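Local coordinates for hypothetical sugar ABC-transporter sugar binding protein (Arthrobacter globiformis, PDB 7BVT), which binds cyclic alpha-maltosyl-1,6-maltose and probably delivers it to an ABC sugar transporter as the solute-binding component, at residues Pro27-Val32 against Asp57-Ala62; Arg109-Thr114 against Phe315-Leu320; Leu142-Asn147 against Asn160-Trp165; Ala220-Pro225 against Asp403-Ala408; Tyr233-Ile238 against Lys390-Glu395. One frame throughout, in Å; residues are numbered along the deposited sequence.

The five contacts fall into two groups on the two sides of the sugar site of this solute-binding protein. Contacts 1 and 2 sit together near the N-terminus, their centres about 16 Å apart, and touch where Ile60 meets Phe315 of helix 306-319. Contacts 3, 4 and 5 belong to the other half: contact 3 touches contact 5 through Trp165 and Tyr233, and contacts 4 and 5, about 16 Å between centres, use the successive helices 398-415 and 377-392. Contact 1 closes first along the chain; contact 3 is nested inside contact 2, which crosses contacts 4 and 5. The chain therefore passes between the halves more than once, as in other bacterial solute-binding proteins.

Contact 1 of 5, residues Pro27-Val32 against Asp57-Ala62; sequences PVEVTV and DVRISA
Val30 and Ile60 lie side by side on neighbouring parallel strands, CA atoms 4.9 Å apart. Followed outward, the Val30 side chain meets Ile60 at once: its CB is 3.8 Å from Ile60 CD1, CG1 presses closer to that same methyl at 3.5 Å, a tight carbon contact, and CG2 turns to Val58 CG1 at 3.8 Å. With CG1 anti to the backbone N (chi1 169°), the two methyls fork between these partners. Strands 28-34 and 58-64 are the two strands of a beta-alpha-beta crossover through helix 38-53, which lies against Val58 and Ile60, while Ala311 of helix 306-319 packs on Val30. Five backbone hydrogen bonds join the strands, among them Ser61 N to Val30 O, 2.8 Å and nearly straight. The other face, bearing Glu29, Arg59 and Ser61, is wetter. There Glu29 OE1 rests against the aliphatic part of Arg59, 3.6 Å from its CG, and one water gives hydrogen bonds to Glu29 OE1 and Arg59 O while accepting one from Ser61 OG.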
# COMPACT_ATOMS: atom_id res chain seq x y z
N PRO A 27 -27.43 -19.04 -14.88
CA PRO A 27 -26.94 -18.20 -13.79
C PRO A 27 -27.11 -16.68 -13.97
O PRO A 27 -27.31 -16.20 -15.07
CB PRO A 27 -25.45 -18.54 -13.73
CG PRO A 27 -25.14 -18.98 -15.16
CD PRO A 27 -26.36 -19.77 -15.58
N VAL A 28 -27.05 -15.93 -12.88
CA VAL A 28 -26.92 -14.45 -12.95
C VAL A 28 -25.51 -14.16 -13.49
O VAL A 28 -24.53 -14.70 -12.90
CB VAL A 28 -27.13 -13.78 -11.58
CG1 VAL A 28 -26.90 -12.26 -11.65
CG2 VAL A 28 -28.50 -14.10 -10.98
N GLU A 29 -25.40 -13.39 -14.57
CA GLU A 29 -24.11 -13.06 -15.21
C GLU A 29 -23.54 -11.84 -14.50
O GLU A 29 -24.26 -10.86 -14.36
CB GLU A 29 -24.29 -12.79 -16.70
CG GLU A 29 -24.99 -13.94 -17.41
CD GLU A 29 -24.11 -15.14 -17.69
OE1 GLU A 29 -22.86 -15.00 -17.60
OE2 GLU A 29 -24.66 -16.23 -18.03
N VAL A 30 -22.31 -11.94 -14.02
CA VAL A 30 -21.64 -10.88 -13.24
C VAL A 30 -20.30 -10.63 -13.92
O VAL A 30 -19.49 -11.55 -14.09
CB VAL A 30 -21.50 -11.32 -11.77
CG1 VAL A 30 -20.59 -10.41 -10.95
CG2 VAL A 30 -22.85 -11.43 -11.07
N THR A 31 -20.09 -9.39 -14.29
CA THR A 31 -18.83 -8.99 -14.91
C THR A 31 -17.86 -8.42 -13.86
O THR A 31 -18.31 -7.68 -12.99
CB THR A 31 -19.08 -8.01 -16.03
OG1 THR A 31 -19.75 -6.86 -15.53
CG2 THR A 31 -19.86 -8.68 -17.15
N VAL A 32 -16.60 -8.74 -14.01
CA VAL A 32 -15.50 -8.26 -13.13
C VAL A 32 -14.45 -7.64 -14.03
O VAL A 32 -13.99 -8.36 -14.91
CB VAL A 32 -14.88 -9.37 -12.29
CG1 VAL A 32 -13.72 -8.82 -11.47
CG2 VAL A 32 -15.90 -10.02 -11.39
N ASP A 57 -25.69 -20.63 -9.72
CA ASP A 57 -26.53 -19.42 -9.48
C ASP A 57 -25.88 -18.16 -10.02
O ASP A 57 -26.63 -17.24 -10.39
CB ASP A 57 -26.80 -19.22 -8.00
CG ASP A 57 -27.52 -20.41 -7.44
OD1 ASP A 57 -28.58 -20.70 -7.99
OD2 ASP A 57 -26.97 -21.05 -6.53
N VAL A 58 -24.54 -18.12 -10.08
CA VAL A 58 -23.76 -16.95 -10.54
C VAL A 58 -22.70 -17.45 -11.51
O VAL A 58 -22.04 -18.45 -11.20
CB VAL A 58 -23.14 -16.21 -9.35
CG1 VAL A 58 -22.37 -14.98 -9.78
CG2 VAL A 58 -24.18 -15.86 -8.32
N ARG A 59 -22.48 -16.71 -12.60
CA ARG A 59 -21.34 -16.94 -13.52
C ARG A 59 -20.56 -15.62 -13.60
O ARG A 59 -21.16 -14.59 -14.01
CB ARG A 59 -21.79 -17.38 -14.91
CG ARG A 59 -20.67 -17.39 -15.95
CD ARG A 59 -20.98 -18.19 -17.22
NE ARG A 59 -19.77 -18.39 -18.03
CZ ARG A 59 -18.78 -19.25 -17.74
NH1 ARG A 59 -18.84 -20.03 -16.66
NH2 ARG A 59 -17.72 -19.35 -18.53
N ILE A 60 -19.29 -15.70 -13.21
CA ILE A 60 -18.35 -14.56 -13.21
C ILE A 60 -17.64 -14.56 -14.56
O ILE A 60 -17.08 -15.62 -14.95
CB ILE A 60 -17.32 -14.65 -12.07
CG1 ILE A 60 -17.98 -14.54 -10.68
CG2 ILE A 60 -16.21 -13.61 -12.30
CD1 ILE A 60 -18.54 -13.17 -10.35
N SER A 61 -17.67 -13.42 -15.22
CA SER A 61 -16.89 -13.12 -16.44
C SER A 61 -15.91 -12.03 -16.09
O SER A 61 -16.33 -10.90 -15.97
CB SER A 61 -17.76 -12.71 -17.60
OG SER A 61 -18.57 -13.79 -17.96
N ALA A 62 -14.65 -12.40 -16.02
CA ALA A 62 -13.56 -11.49 -15.64
C ALA A 62 -12.89 -11.00 -16.90
O ALA A 62 -12.68 -11.86 -17.79
CB ALA A 62 -12.63 -12.22 -14.74
O HOH W 1 -21.04 -13.45 -16.72

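Contact 2 of 5, residues Arg109-Thr114 against Phe315-Leu320; sequences RIPDDT and FLSWFL
Apolar packing with water bridges beside it is what joins Ile110, Pro111 and Thr114 to the C-terminal end of helix 306-319, in the same half of the solute-binding fold as the N-terminal beta-alpha-beta unit. Pro111 is the N-cap residue of helix 112-117, so the turn into one helix meets the last turn of another. Ile110 reaches across with CD1, 4.1 Å from Leu316 CB and 4.3 Å from Leu320 CD1; Val135 of strand 131-136 packs on both Ile110 and Leu320. Ser317 lies against the backbone and ring at the turn, its OG 3.3 Å from Pro111 CD, but the hydroxyl is hydrogen-bonded back to Ala313 O in its own helix. Thr114 splits its two branches. CG2, anti to the backbone N (chi1 of OG1 -71°), lies 3.7 Å from Leu320 CB, the two side chains crossing at about a right angle. OG1 hydrogen-bonds two waters: one donates to Ser317 O, and the other donates to Leu320 O over 2.6 Å.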
# COMPACT_ATOMS: atom_id res chain seq x y z
N ARG A 109 -24.38 -7.81 2.71
CA ARG A 109 -24.24 -8.64 1.46
C ARG A 109 -23.09 -9.63 1.67
O ARG A 109 -23.23 -10.81 1.38
CB ARG A 109 -24.03 -7.74 0.25
CG ARG A 109 -25.15 -6.75 -0.01
CD ARG A 109 -25.10 -6.10 -1.39
NE ARG A 109 -25.87 -4.83 -1.43
CZ ARG A 109 -27.17 -4.75 -1.65
NH1 ARG A 109 -27.87 -5.83 -1.96
NH2 ARG A 109 -27.79 -3.59 -1.65
N ILE A 110 -21.99 -9.17 2.17
CA ILE A 110 -20.86 -10.04 2.60
C ILE A 110 -21.07 -10.38 4.06
O ILE A 110 -21.44 -9.48 4.83
CB ILE A 110 -19.52 -9.32 2.32
CG1 ILE A 110 -19.41 -8.99 0.83
CG2 ILE A 110 -18.36 -10.11 2.87
CD1 ILE A 110 -18.11 -8.30 0.43
N PRO A 111 -20.82 -11.61 4.52
CA PRO A 111 -21.11 -11.96 5.90
C PRO A 111 -20.41 -11.02 6.89
O PRO A 111 -19.25 -10.63 6.73
CB PRO A 111 -20.56 -13.39 6.06
CG PRO A 111 -20.76 -13.93 4.67
CD PRO A 111 -20.34 -12.79 3.78
N ASP A 112 -21.15 -10.65 7.92
CA ASP A 112 -20.62 -9.76 8.96
C ASP A 112 -19.28 -10.29 9.49
O ASP A 112 -18.29 -9.49 9.66
CB ASP A 112 -21.61 -9.63 10.12
CG ASP A 112 -23.03 -9.15 9.83
OD1 ASP A 112 -23.36 -8.70 8.71
OD2 ASP A 112 -23.83 -9.18 10.78
N ASP A 113 -19.16 -11.60 9.76
CA ASP A 113 -17.91 -12.13 10.36
C ASP A 113 -16.74 -12.00 9.37
O ASP A 113 -15.61 -11.80 9.80
CB ASP A 113 -18.05 -13.56 10.87
CG ASP A 113 -18.98 -13.67 12.08
OD1 ASP A 113 -19.43 -12.63 12.58
OD2 ASP A 113 -19.28 -14.82 12.48
N THR A 114 -17.00 -12.07 8.07
CA THR A 114 -15.93 -11.85 7.07
C THR A 114 -15.47 -10.39 7.17
O THR A 114 -14.29 -10.14 7.29
CB THR A 114 -16.43 -12.17 5.66
OG1 THR A 114 -16.58 -13.62 5.63
CG2 THR A 114 -15.46 -11.69 4.61
N PHE A 315 -19.91 -13.80 -4.97
CA PHE A 315 -18.55 -14.11 -5.45
C PHE A 315 -17.49 -13.49 -4.51
O PHE A 315 -16.56 -14.20 -4.07
CB PHE A 315 -18.34 -13.64 -6.88
CG PHE A 315 -16.91 -13.73 -7.30
CD1 PHE A 315 -16.27 -14.96 -7.38
CD2 PHE A 315 -16.18 -12.58 -7.52
CE1 PHE A 315 -14.94 -15.03 -7.70
CE2 PHE A 315 -14.85 -12.66 -7.85
CZ PHE A 315 -14.23 -13.89 -7.97
N LEU A 316 -17.69 -12.23 -4.13
CA LEU A 316 -16.69 -11.56 -3.25
C LEU A 316 -16.69 -12.27 -1.89
O LEU A 316 -15.62 -12.46 -1.31
CB LEU A 316 -17.04 -10.07 -3.13
CG LEU A 316 -16.87 -9.20 -4.36
CD1 LEU A 316 -17.16 -7.75 -4.05
CD2 LEU A 316 -15.50 -9.33 -4.98
N SER A 317 -17.85 -12.69 -1.38
CA SER A 317 -17.92 -13.42 -0.08
C SER A 317 -17.09 -14.70 -0.19
O SER A 317 -16.32 -15.02 0.69
CB SER A 317 -19.36 -13.73 0.31
OG SER A 317 -20.12 -12.52 0.48
N TRP A 318 -17.24 -15.42 -1.30
CA TRP A 318 -16.49 -16.69 -1.48
C TRP A 318 -14.99 -16.39 -1.56
O TRP A 318 -14.18 -17.10 -0.93
CB TRP A 318 -17.04 -17.43 -2.71
CG TRP A 318 -16.25 -18.65 -3.02
CD1 TRP A 318 -16.47 -19.91 -2.54
CD2 TRP A 318 -15.13 -18.74 -3.93
NE1 TRP A 318 -15.51 -20.77 -3.03
CE2 TRP A 318 -14.72 -20.10 -3.92
CE3 TRP A 318 -14.43 -17.84 -4.75
CZ2 TRP A 318 -13.60 -20.54 -4.60
CZ3 TRP A 318 -13.36 -18.30 -5.49
CH2 TRP A 318 -12.99 -19.64 -5.46
N PHE A 319 -14.65 -15.38 -2.34
CA PHE A 319 -13.26 -14.94 -2.51
C PHE A 319 -12.63 -14.59 -1.16
O PHE A 319 -11.43 -14.79 -0.99
CB PHE A 319 -13.18 -13.76 -3.49
CG PHE A 319 -11.82 -13.64 -4.10
CD1 PHE A 319 -11.40 -14.51 -5.10
CD2 PHE A 319 -10.96 -12.63 -3.71
CE1 PHE A 319 -10.16 -14.36 -5.69
CE2 PHE A 319 -9.73 -12.48 -4.33
CZ PHE A 319 -9.33 -13.36 -5.31
N LEU A 320 -13.44 -14.13 -0.20
CA LEU A 320 -12.91 -13.65 1.11
C LEU A 320 -13.01 -14.72 2.20
O LEU A 320 -12.72 -14.41 3.36
CB LEU A 320 -13.69 -12.38 1.48
CG LEU A 320 -13.28 -11.15 0.65
CD1 LEU A 320 -14.20 -9.97 0.89
CD2 LEU A 320 -11.81 -10.76 0.90
O HOH W 2 -17.46 -14.52 3.23
O HOH W 3 -14.00 -14.73 5.64

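Contact 3 of 5, residues Leu142-Asn147 against Asn160-Trp165; sequences LGYMYN and NPPTTW
Strand 140-147, whose Leu142 lines the glycan pocket, is covered further along by the Pro161-Pro162 pair in the loop leading to helix 165-179. The two prolines are met by two tyrosines at alternate positions, on the same side of the strand. Pro161 lies over one face of the Tyr146 ring in a CH-pi contact, CB 4.1 Å from the ring centroid and 28° off the normal. Its CD is also 3.6 Å from Tyr146 OH, the hydroxyl that hydrogen-bonds Pro158 O. The Tyr146 ring gets there with CG between the backbone N and the carbonyl carbon, chi1 70°. Tyr144 approaches obliquely: CE2 is 4.0 Å from Pro161 CB, and Pro162 CG reaches CZ at 3.7 Å and OH at 3.4 Å, the two side chains crossing at about a right angle. This packing lies away from the sugar, about 12 Å from the Tyr144 side chain, though Leu142 touches it. The arrangement is a proline-bearing loop before helix 165-179, packed on a sheet strand of the solute-binding fold.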
# COMPACT_ATOMS: atom_id res chain seq x y z
N LEU A 142 4.68 -1.46 3.11
CA LEU A 142 6.09 -1.05 2.98
C LEU A 142 6.88 -1.65 4.12
O LEU A 142 6.46 -1.58 5.27
CB LEU A 142 6.21 0.47 2.97
CG LEU A 142 5.75 1.13 1.69
CD1 LEU A 142 5.68 2.65 1.89
CD2 LEU A 142 6.69 0.84 0.57
N GLY A 143 8.07 -2.12 3.77
CA GLY A 143 8.99 -2.72 4.72
C GLY A 143 10.38 -2.21 4.49
O GLY A 143 10.63 -1.45 3.55
N TYR A 144 11.28 -2.67 5.32
CA TYR A 144 12.71 -2.32 5.19
C TYR A 144 13.43 -3.48 4.53
O TYR A 144 13.34 -4.58 5.02
CB TYR A 144 13.27 -2.02 6.59
CG TYR A 144 14.74 -1.69 6.62
CD1 TYR A 144 15.17 -0.42 6.34
CD2 TYR A 144 15.69 -2.65 6.92
CE1 TYR A 144 16.52 -0.07 6.35
CE2 TYR A 144 17.04 -2.33 6.91
CZ TYR A 144 17.45 -1.06 6.59
OH TYR A 144 18.78 -0.75 6.66
N MET A 145 14.12 -3.18 3.45
CA MET A 145 14.97 -4.20 2.77
C MET A 145 16.41 -3.72 2.79
O MET A 145 16.66 -2.52 2.74
CB MET A 145 14.55 -4.41 1.32
CG MET A 145 13.41 -5.29 1.12
SD MET A 145 13.40 -5.82 -0.65
CE MET A 145 12.02 -6.95 -0.52
N TYR A 146 17.34 -4.65 2.90
CA TYR A 146 18.75 -4.28 2.97
C TYR A 146 19.59 -5.33 2.28
O TYR A 146 19.18 -6.49 2.14
CB TYR A 146 19.16 -4.07 4.42
CG TYR A 146 19.23 -5.31 5.26
CD1 TYR A 146 18.10 -5.90 5.82
CD2 TYR A 146 20.47 -5.87 5.57
CE1 TYR A 146 18.19 -7.04 6.61
CE2 TYR A 146 20.56 -6.96 6.41
CZ TYR A 146 19.43 -7.58 6.90
OH TYR A 146 19.55 -8.70 7.71
N ASN A 147 20.81 -4.91 1.97
CA ASN A 147 21.79 -5.75 1.25
C ASN A 147 22.75 -6.35 2.28
O ASN A 147 23.55 -5.60 2.86
CB ASN A 147 22.50 -4.91 0.21
CG ASN A 147 23.56 -5.63 -0.60
OD1 ASN A 147 24.16 -6.58 -0.10
ND2 ASN A 147 23.75 -5.17 -1.82
N ASN A 160 21.32 -8.46 11.41
CA ASN A 160 20.90 -7.57 12.52
C ASN A 160 20.50 -6.21 11.96
O ASN A 160 21.24 -5.25 12.11
CB ASN A 160 22.03 -7.36 13.55
CG ASN A 160 21.71 -6.44 14.72
OD1 ASN A 160 20.61 -6.50 15.27
ND2 ASN A 160 22.68 -5.61 15.12
N PRO A 161 19.40 -6.07 11.18
CA PRO A 161 19.12 -4.76 10.60
C PRO A 161 18.77 -3.77 11.71
O PRO A 161 18.36 -4.13 12.82
CB PRO A 161 17.94 -5.04 9.68
CG PRO A 161 17.29 -6.25 10.26
CD PRO A 161 18.44 -7.10 10.75
N PRO A 162 18.79 -2.48 11.35
CA PRO A 162 18.40 -1.45 12.30
C PRO A 162 16.94 -1.58 12.74
O PRO A 162 16.14 -2.04 11.95
CB PRO A 162 18.67 -0.17 11.52
CG PRO A 162 18.64 -0.56 10.10
CD PRO A 162 19.28 -1.95 10.08
N THR A 163 16.65 -1.17 13.97
CA THR A 163 15.28 -1.30 14.54
C THR A 163 14.72 0.09 14.84
O THR A 163 13.49 0.15 14.93
CB THR A 163 15.22 -2.18 15.78
OG1 THR A 163 15.92 -1.53 16.82
CG2 THR A 163 15.79 -3.55 15.50
N THR A 164 15.56 1.11 14.96
CA THR A 164 15.16 2.48 15.23
C THR A 164 15.67 3.44 14.15
O THR A 164 16.60 3.13 13.44
CB THR A 164 15.63 2.94 16.62
OG1 THR A 164 17.05 3.08 16.57
CG2 THR A 164 15.21 2.00 17.71
N TRP A 165 15.13 4.66 14.11
CA TRP A 165 15.66 5.72 13.21
C TRP A 165 17.13 5.99 13.53
O TRP A 165 17.91 6.12 12.64
CB TRP A 165 14.84 6.98 13.37
CG TRP A 165 13.45 6.87 12.83
CD1 TRP A 165 12.82 5.77 12.30
CD2 TRP A 165 12.51 7.95 12.74
NE1 TRP A 165 11.56 6.11 11.89
CE2 TRP A 165 11.35 7.43 12.14
CE3 TRP A 165 12.57 9.31 13.04
CZ2 TRP A 165 10.22 8.22 11.91
CZ3 TRP A 165 11.46 10.09 12.78
CH2 TRP A 165 10.30 9.56 12.23

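Contact 4 of 5, residues Ala220-Pro225 against Asp403-Ala408; sequences AAFNTP and DAAEQA
Asn223 ND2 gives a hydrogen bond to each of two carboxylates on helix 398-415, Asp403 OD1 and Glu406 OE1, both 2.8 Å away. Both acceptors lie close to the amide plane, yet they are met differently: Asp403 OD1 offers its anti lone pair, while Glu406 OE1 is approached from above its carboxylate plane, in a bond that is almost perfectly straight at 179°. One amide nitrogen thus sits between two acids a helical turn apart and probably eases their mutual repulsion. A leucine here would probably leave both carboxylates without this shared donor and the loop less firmly tied to the helix. Glu406 OE2 is served by water instead. One water accepts from Asn223 N and donates to OE2, and another bridges OE2 to Ala220 O. Below this polar layer, Ala220 CB rests on Glu406 CG at 3.9 Å. The Phe222 ring turns its edge to the helix, CZ 3.5 Å from Glu406 N and CE1 3.8 Å from Ala405 CB, and meets Phe384 of helix 377-392 edge-to-face. Asn223 centres an inverse gamma turn, just before Thr224 N-caps helix 225-239, so the contact is a helix-entry loop docked on the C-terminal helix of the solute-binding fold.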
# COMPACT_ATOMS: atom_id res chain seq x y z
N ALA A 220 -5.12 19.44 6.26
CA ALA A 220 -3.84 18.87 6.73
C ALA A 220 -3.78 18.72 8.25
O ALA A 220 -4.28 19.56 9.04
CB ALA A 220 -2.73 19.73 6.24
N ALA A 221 -3.05 17.71 8.72
CA ALA A 221 -2.84 17.45 10.15
C ALA A 221 -1.35 17.23 10.47
O ALA A 221 -1.07 16.95 11.62
CB ALA A 221 -3.67 16.28 10.57
N PHE A 222 -0.46 17.36 9.50
CA PHE A 222 0.96 16.93 9.63
C PHE A 222 1.89 18.09 10.05
O PHE A 222 3.09 17.86 10.19
CB PHE A 222 1.45 16.35 8.30
CG PHE A 222 1.22 17.24 7.10
CD1 PHE A 222 1.93 18.43 6.95
CD2 PHE A 222 0.25 16.94 6.15
CE1 PHE A 222 1.70 19.26 5.86
CE2 PHE A 222 0.01 17.78 5.06
CZ PHE A 222 0.72 18.94 4.93
N ASN A 223 1.42 19.32 10.18
CA ASN A 223 2.31 20.48 10.48
C ASN A 223 2.41 20.62 11.98
O ASN A 223 1.82 21.52 12.58
CB ASN A 223 1.88 21.74 9.74
CG ASN A 223 2.92 22.83 9.86
OD1 ASN A 223 4.07 22.58 10.26
ND2 ASN A 223 2.54 24.05 9.49
N THR A 224 3.14 19.70 12.58
CA THR A 224 3.15 19.39 14.00
C THR A 224 4.57 19.03 14.39
O THR A 224 5.41 18.82 13.53
CB THR A 224 2.25 18.20 14.30
OG1 THR A 224 2.74 17.09 13.52
CG2 THR A 224 0.80 18.50 13.95
N PRO A 225 4.87 18.93 15.69
CA PRO A 225 6.20 18.46 16.09
C PRO A 225 6.48 17.08 15.50
O PRO A 225 7.62 16.80 15.21
CB PRO A 225 6.08 18.44 17.61
CG PRO A 225 5.08 19.56 17.90
CD PRO A 225 4.06 19.44 16.81
N ASP A 403 5.03 24.12 6.56
CA ASP A 403 4.07 25.24 6.43
C ASP A 403 3.58 25.30 4.98
O ASP A 403 2.33 25.39 4.81
CB ASP A 403 4.75 26.57 6.77
CG ASP A 403 4.94 26.90 8.24
OD1 ASP A 403 4.33 26.22 9.16
OD2 ASP A 403 5.69 27.93 8.47
N ALA A 404 4.45 25.25 4.00
CA ALA A 404 4.10 25.35 2.56
C ALA A 404 3.25 24.14 2.18
O ALA A 404 2.19 24.29 1.54
CB ALA A 404 5.31 25.50 1.71
N ALA A 405 3.64 22.94 2.62
CA ALA A 405 2.87 21.73 2.31
C ALA A 405 1.46 21.81 2.91
O ALA A 405 0.52 21.43 2.22
CB ALA A 405 3.59 20.50 2.81
N GLU A 406 1.30 22.31 4.11
CA GLU A 406 -0.03 22.48 4.75
C GLU A 406 -0.91 23.47 3.95
O GLU A 406 -2.12 23.22 3.76
CB GLU A 406 0.13 22.97 6.19
CG GLU A 406 -1.19 23.29 6.89
CD GLU A 406 -1.01 23.65 8.35
OE1 GLU A 406 -0.12 24.49 8.65
OE2 GLU A 406 -1.70 23.04 9.24
N GLN A 407 -0.32 24.60 3.56
CA GLN A 407 -1.00 25.58 2.68
C GLN A 407 -1.48 24.96 1.39
O GLN A 407 -2.62 25.30 0.99
CB GLN A 407 0.01 26.54 2.05
CG GLN A 407 -0.15 27.94 2.45
CD GLN A 407 0.56 27.99 3.76
OE1 GLN A 407 -0.07 27.70 4.78
NE2 GLN A 407 1.85 28.39 3.69
N ALA A 408 -0.61 24.23 0.68
CA ALA A 408 -0.91 23.66 -0.65
C ALA A 408 -2.04 22.66 -0.43
O ALA A 408 -3.03 22.68 -1.20
CB ALA A 408 0.32 23.07 -1.24
O HOH W 4 -1.31 20.43 10.20
O HOH W 5 -4.35 22.32 8.61
O HOH W 6 -0.96 23.56 12.22

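Contact 5 of 5, residues Tyr233-Ile238 against Lys390-Glu395; sequences YWVDLI and KALAGE
Leu392, near the end of helix 377-392, brings the end of its side chain against Trp234, Val235 and Ile238 of helix 225-239. Its CG is anti to the carbonyl carbon (chi1 -50°) and the chain then runs on extended, chi2 -176°, which carries the two methyls to separate partners. CD1 comes to the edge of the indole, near its plane, 3.7 Å from Trp234 CE3. CD2 settles between the helix residues, 3.9 Å from Trp234 CB and 3.8 Å from Ile238 CD1. Ile238 crosses Leu392 at about a right angle: its CD1 also reaches Leu392 CB at 3.7 Å, and its CG2, the branch anti to the backbone N, lies the same distance from Leu392 O. Val235 adds a looser edge, with CG2 4.3 Å from Ala391 CB. Cut back to an alanine, Leu392 would probably open a gap beside the indole edge and leave Ile238 CD1 with fewer neighbours. Beyond the pair, Leu197 of helix 195-207 also touches Leu392, and Trp234 NE1 is hydrogen-bonded to Asn204 OD1, which probably limits the rotation of the indole. Two residues on, Gly394 has left helical geometry with a positive phi that favours glycine, in a Schellman motif. Every side-chain contact between these two segments is carbon on carbon or carbon on carbonyl oxygen, so what joins the helices here is shape fit and the hydrophobic effect, with little directional bonding.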
# COMPACT_ATOMS: atom_id res chain seq x y z
N TYR A 233 14.11 13.82 10.02
CA TYR A 233 14.77 12.51 9.80
C TYR A 233 15.24 12.40 8.35
O TYR A 233 16.41 12.03 8.09
CB TYR A 233 13.83 11.37 10.18
CG TYR A 233 14.19 9.93 9.94
CD1 TYR A 233 15.39 9.38 10.35
CD2 TYR A 233 13.21 9.08 9.48
CE1 TYR A 233 15.64 8.03 10.22
CE2 TYR A 233 13.43 7.71 9.36
CZ TYR A 233 14.65 7.19 9.76
OH TYR A 233 14.86 5.84 9.69
N TRP A 234 14.32 12.61 7.40
CA TRP A 234 14.67 12.63 5.98
C TRP A 234 15.81 13.64 5.75
O TRP A 234 16.77 13.30 5.06
CB TRP A 234 13.47 12.93 5.06
CG TRP A 234 12.52 11.76 4.93
CD1 TRP A 234 12.01 10.98 5.94
CD2 TRP A 234 11.90 11.31 3.74
NE1 TRP A 234 11.17 10.03 5.43
CE2 TRP A 234 11.11 10.19 4.08
CE3 TRP A 234 12.00 11.67 2.40
CZ2 TRP A 234 10.36 9.51 3.13
CZ3 TRP A 234 11.27 11.00 1.46
CH2 TRP A 234 10.48 9.89 1.81
N VAL A 235 15.67 14.85 6.25
CA VAL A 235 16.65 15.92 5.89
C VAL A 235 18.01 15.58 6.51
O VAL A 235 19.05 15.77 5.84
CB VAL A 235 16.14 17.30 6.31
CG1 VAL A 235 17.23 18.36 6.21
CG2 VAL A 235 14.93 17.68 5.48
N ASP A 236 17.99 14.97 7.69
CA ASP A 236 19.25 14.57 8.37
C ASP A 236 19.94 13.47 7.57
O ASP A 236 21.17 13.51 7.46
CB ASP A 236 19.06 14.09 9.80
CG ASP A 236 18.72 15.19 10.77
OD1 ASP A 236 18.82 16.35 10.40
OD2 ASP A 236 18.34 14.86 11.91
N LEU A 237 19.19 12.48 7.08
CA LEU A 237 19.74 11.39 6.22
C LEU A 237 20.37 11.99 4.96
O LEU A 237 21.46 11.56 4.57
CB LEU A 237 18.65 10.37 5.85
CG LEU A 237 18.23 9.48 7.02
CD1 LEU A 237 16.89 8.81 6.73
CD2 LEU A 237 19.31 8.41 7.26
N ILE A 238 19.70 12.96 4.33
CA ILE A 238 20.19 13.56 3.06
C ILE A 238 21.44 14.40 3.36
O ILE A 238 22.43 14.22 2.59
CB ILE A 238 19.09 14.41 2.43
CG1 ILE A 238 17.92 13.54 1.98
CG2 ILE A 238 19.67 15.25 1.30
CD1 ILE A 238 16.63 14.33 1.69
N LYS A 390 11.09 20.32 -1.71
CA LYS A 390 11.94 21.54 -1.63
C LYS A 390 12.87 21.41 -0.41
O LYS A 390 14.02 21.82 -0.52
CB LYS A 390 11.04 22.77 -1.59
CG LYS A 390 10.20 22.92 -2.85
CD LYS A 390 9.52 24.26 -2.91
CE LYS A 390 8.45 24.26 -3.98
NZ LYS A 390 7.49 25.37 -3.78
N ALA A 391 12.41 20.86 0.71
CA ALA A 391 13.29 20.63 1.88
C ALA A 391 14.29 19.53 1.55
O ALA A 391 15.46 19.68 1.90
CB ALA A 391 12.50 20.28 3.09
N LEU A 392 13.88 18.46 0.89
CA LEU A 392 14.80 17.33 0.56
C LEU A 392 15.90 17.85 -0.37
O LEU A 392 17.09 17.40 -0.29
CB LEU A 392 13.98 16.19 -0.05
CG LEU A 392 12.74 15.75 0.72
CD1 LEU A 392 12.10 14.56 0.05
CD2 LEU A 392 13.06 15.48 2.19
N ALA A 393 15.57 18.84 -1.22
CA ALA A 393 16.49 19.35 -2.25
C ALA A 393 17.43 20.41 -1.64
O ALA A 393 18.33 20.89 -2.38
CB ALA A 393 15.71 19.88 -3.47
N GLY A 394 17.23 20.80 -0.39
CA GLY A 394 18.01 21.83 0.30
C GLY A 394 17.53 23.25 0.02
O GLY A 394 18.25 24.19 0.40
N GLU A 395 16.37 23.42 -0.62
CA GLU A 395 15.86 24.74 -1.07
C GLU A 395 14.90 25.34 -0.05
O GLU A 395 14.45 26.48 -0.27
CB GLU A 395 15.21 24.62 -2.44
CG GLU A 395 16.22 24.43 -3.56
CD GLU A 395 15.60 23.96 -4.86
OE1 GLU A 395 14.37 24.13 -5.01
OE2 GLU A 395 16.32 23.39 -5.70